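PDB 6ULY: amino acid adenylation domain-containing protein, which probably selects an alpha-keto acid and activates it with ATP as the acyl adenylate, for nonribosomal depsipeptide synthesis. Local coordinates for residues A[437-442]-A[455-460]. Sequence-based numbering, arbitrary orientation.
Sequences WFHTGD and GREKDM. With QA7 (5'-O-{(S)-hydroxy[(4-methyl-2-oxopentanoyl)oxy]phosphoryl}adenosine), chain C; SO4 (sulfate ion), chain K.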
loop_
_atom_site.group_PDB
_atom_site.type_symbol
_atom_site.label_atom_id
_atom_site.label_comp_id
_atom_site.label_asym_id
_atom_site.label_seq_id
_atom_site.Cartn_x
_atom_site.Cartn_y
_atom_site.Cartn_z
ATOM N N TRP A 437 2.391 7.817 20.994
ATOM C CA TRP A 437 2.890 6.493 20.643
ATOM C C TRP A 437 2.956 6.346 19.128
ATOM O O TRP A 437 1.928 6.423 18.448
ATOM C CB TRP A 437 2.011 5.400 21.248
ATOM C CG TRP A 437 2.177 5.282 22.723
ATOM C CD1 TRP A 437 1.292 5.674 23.681
ATOM C CD2 TRP A 437 3.309 4.742 23.415
ATOM N NE1 TRP A 437 1.800 5.409 24.929
ATOM C CE2 TRP A 437 3.037 4.837 24.794
ATOM C CE3 TRP A 437 4.526 4.184 23.002
ATOM C CZ2 TRP A 437 3.932 4.393 25.764
ATOM C CZ3 TRP A 437 5.415 3.747 23.968
ATOM C CH2 TRP A 437 5.115 3.854 25.332
ATOM N N PHE A 438 4.167 6.122 18.611
ATOM C CA PHE A 438 4.371 5.883 17.189
ATOM C C PHE A 438 4.236 4.395 16.897
ATOM O O PHE A 438 4.896 3.568 17.533
ATOM C CB PHE A 438 5.742 6.379 16.725
ATOM C CG PHE A 438 6.052 6.004 15.310
ATOM C CD1 PHE A 438 5.619 6.794 14.261
ATOM C CD2 PHE A 438 6.741 4.838 15.024
ATOM C CE1 PHE A 438 5.888 6.442 12.953
ATOM C CE2 PHE A 438 7.013 4.480 13.716
ATOM C CZ PHE A 438 6.585 5.282 12.681
ATOM N N HIS A 439 3.393 4.064 15.924
ATOM C CA HIS A 439 3.097 2.683 15.567
ATOM C C HIS A 439 4.094 2.216 14.514
ATOM O O HIS A 439 4.110 2.738 13.395
ATOM C CB HIS A 439 1.666 2.570 15.041
ATOM C CG HIS A 439 1.131 1.173 15.029
ATOM N ND1 HIS A 439 0.664 0.546 16.165
ATOM C CD2 HIS A 439 0.977 0.284 14.019
ATOM C CE1 HIS A 439 0.249 -0.669 15.856
ATOM N NE2 HIS A 439 0.429 -0.854 14.560
ATOM N N THR A 440 4.919 1.229 14.872
ATOM C CA THR A 440 6.016 0.823 14.002
ATOM C C THR A 440 5.559 -0.099 12.883
ATOM O O THR A 440 6.167 -0.109 11.808
ATOM C CB THR A 440 7.103 0.111 14.807
ATOM O OG1 THR A 440 6.567 -1.096 15.368
ATOM C CG2 THR A 440 7.632 1.008 15.917
ATOM N N GLY A 441 4.504 -0.871 13.109
ATOM C CA GLY A 441 4.162 -1.952 12.216
ATOM C C GLY A 441 4.930 -3.230 12.463
ATOM O O GLY A 441 4.696 -4.220 11.759
ATOM N N ASP A 442 5.835 -3.243 13.437
ATOM C CA ASP A 442 6.651 -4.405 13.752
ATOM C C ASP A 442 6.049 -5.179 14.917
ATOM O O ASP A 442 5.385 -4.613 15.788
ATOM C CB ASP A 442 8.080 -3.987 14.102
ATOM C CG ASP A 442 8.792 -3.325 12.943
ATOM O OD1 ASP A 442 8.747 -3.877 11.824
ATOM O OD2 ASP A 442 9.387 -2.249 13.148
ATOM N N GLY A 455 8.535 -10.178 13.955
ATOM C CA GLY A 455 7.878 -10.134 12.666
ATOM C C GLY A 455 7.300 -8.757 12.406
ATOM O O GLY A 455 7.614 -7.786 13.101
ATOM N N ARG A 456 6.448 -8.695 11.383
ATOM C CA ARG A 456 5.808 -7.460 10.958
ATOM C C ARG A 456 4.316 -7.700 10.776
ATOM O O ARG A 456 3.871 -8.829 10.562
ATOM C CB ARG A 456 6.403 -6.932 9.646
ATOM C CG ARG A 456 7.858 -6.506 9.739
ATOM C CD ARG A 456 8.385 -6.064 8.386
ATOM N NE ARG A 456 8.386 -7.165 7.426
ATOM C CZ ARG A 456 8.641 -7.032 6.128
ATOM N NH1 ARG A 456 8.915 -5.838 5.617
ATOM N NH2 ARG A 456 8.618 -8.096 5.338
ATOM N N GLU A 457 3.546 -6.613 10.859
ATOM C CA GLU A 457 2.106 -6.717 10.647
ATOM C C GLU A 457 1.790 -7.084 9.202
ATOM O O GLU A 457 0.916 -7.920 8.946
ATOM C CB GLU A 457 1.418 -5.406 11.024
ATOM C CG GLU A 457 1.579 -5.006 12.478
ATOM C CD GLU A 457 0.506 -4.035 12.928
ATOM O OE1 GLU A 457 -0.683 -4.297 12.653
ATOM O OE2 GLU A 457 0.849 -3.005 13.544
ATOM N N LYS A 458 2.490 -6.469 8.245
ATOM C CA LYS A 458 2.285 -6.811 6.843
ATOM C C LYS A 458 2.647 -8.261 6.556
ATOM O O LYS A 458 2.201 -8.811 5.544
ATOM C CB LYS A 458 3.104 -5.876 5.948
ATOM C CG LYS A 458 4.613 -5.999 6.122
ATOM C CD LYS A 458 5.368 -5.074 5.174
ATOM C CE LYS A 458 5.649 -3.720 5.811
ATOM N NZ LYS A 458 6.358 -2.796 4.877
ATOM N N ASP A 459 3.437 -8.889 7.424
ATOM C CA ASP A 459 3.826 -10.290 7.274
ATOM C C ASP A 459 2.864 -11.228 7.985
ATOM O O ASP A 459 3.278 -12.237 8.558
ATOM C CB ASP A 459 5.250 -10.483 7.789
ATOM C CG ASP A 459 6.282 -9.778 6.931
ATOM O OD1 ASP A 459 5.894 -9.158 5.918
ATOM O OD2 ASP A 459 7.484 -9.845 7.267
ATOM N N MET A 460 1.572 -10.912 7.964
ATOM C CA MET A 460 0.541 -11.729 8.587
ATOM C C MET A 460 -0.385 -12.280 7.511
ATOM O O MET A 460 -0.762 -11.562 6.578
ATOM C CB MET A 460 -0.269 -10.916 9.611
ATOM C CG MET A 460 0.526 -10.489 10.841
ATOM S SD MET A 460 -0.494 -9.822 12.180
ATOM C CE MET A 460 -1.235 -8.395 11.388
HETATM C C01 QA7 C . 19.392 0.131 13.231
HETATM C C02 QA7 C . 19.162 0.790 11.923
HETATM C C03 QA7 C . 19.556 2.240 11.996
HETATM C C04 QA7 C . 17.748 0.463 11.564
HETATM C C05 QA7 C . 16.918 1.535 10.932
HETATM C C06 QA7 C . 16.189 1.238 9.663
HETATM C C10 QA7 C . 12.887 0.211 9.358
HETATM C C11 QA7 C . 12.360 -1.058 9.404
HETATM C C12 QA7 C . 11.736 -1.321 10.839
HETATM C C13 QA7 C . 11.831 -2.532 10.987
HETATM C C14 QA7 C . 13.127 -3.034 10.104
HETATM C C16 QA7 C . 15.082 -2.511 11.358
HETATM C C18 QA7 C . 15.468 -4.349 12.368
HETATM C C19 QA7 C . 15.922 -5.427 13.120
HETATM C C21 QA7 C . 14.229 -6.674 12.372
HETATM C C23 QA7 C . 14.376 -4.518 11.629
HETATM N N15 QA7 C . 14.165 -3.356 10.998
HETATM N N17 QA7 C . 15.888 -3.097 12.194
HETATM N N20 QA7 C . 15.280 -6.544 13.097
HETATM N N22 QA7 C . 13.770 -5.716 11.652
HETATM N N24 QA7 C . 17.064 -5.274 13.914
HETATM O O07 QA7 C . 15.326 2.113 9.104
HETATM O O09 QA7 C . 13.411 0.515 8.120
HETATM O O25 QA7 C . 13.441 -2.089 9.340
HETATM O O26 QA7 C . 10.751 -3.317 10.444
HETATM O O27 QA7 C . 10.343 -0.807 11.076
HETATM O O28 QA7 C . 14.934 1.981 6.745
HETATM O O29 QA7 C . 13.329 2.893 8.003
HETATM O O30 QA7 C . 16.376 0.245 9.165
HETATM O O31 QA7 C . 16.817 2.542 11.443
HETATM P P08 QA7 C . 14.248 1.838 7.974
HETATM S S SO4 K . -3.050 -1.945 13.926
HETATM O O1 SO4 K . -3.415 -0.541 14.037
HETATM O O2 SO4 K . -4.219 -2.737 13.642
HETATM O O3 SO4 K . -2.454 -2.415 15.151
HETATM O O4 SO4 K . -2.104 -2.090 12.861
#
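Gly441 and Glu457 are joined through the backbone. Glu457 N donates to Gly441 O at 2.8 Å, an almost straight bond (169°). Asp442, one residue after Gly441, and Arg456, one before Glu457, form an antiparallel non-hydrogen-bonded pair, with side chains on the same face of the sheet. Gly441 has a positive phi, which suits glycine.

Side-chain bonding centres on His439 and Glu457. The Glu457 carboxylate meets the His439 ring at its edge, with the two planes 75° apart. His439 NE2 donates to Glu457 OE2; the 2.4 Å separation is very short and its exact value doubtful. A sulfate, probably from the crystallisation liquor, lies beside both and receives a weak bond from His439 NE2.

Asp442 grips the ribose of the keto acyl adenylate with both oxygens, as in other adenylate-forming enzymes. Asp442 OD2 accepts from QA7 O27 at 2.7 Å. Asp442 OD1 accepts from QA7 O26, at a very short and so doubtful distance. Arg456 CG packs against Asp442 OD1 at 3.5 Å. The Arg456 chain then bends at chi3 (-64°), and NE and NH2 both donate to Asp459 OD2, a side-on salt bridge to one oxygen.

The contact lies at the open end of the hairpin of strands 438-447 and 450-456. Strand 408-413 flanks 438-447 on its other side, and Asp442 packs on Phe331 and Met333 of strand 327-333.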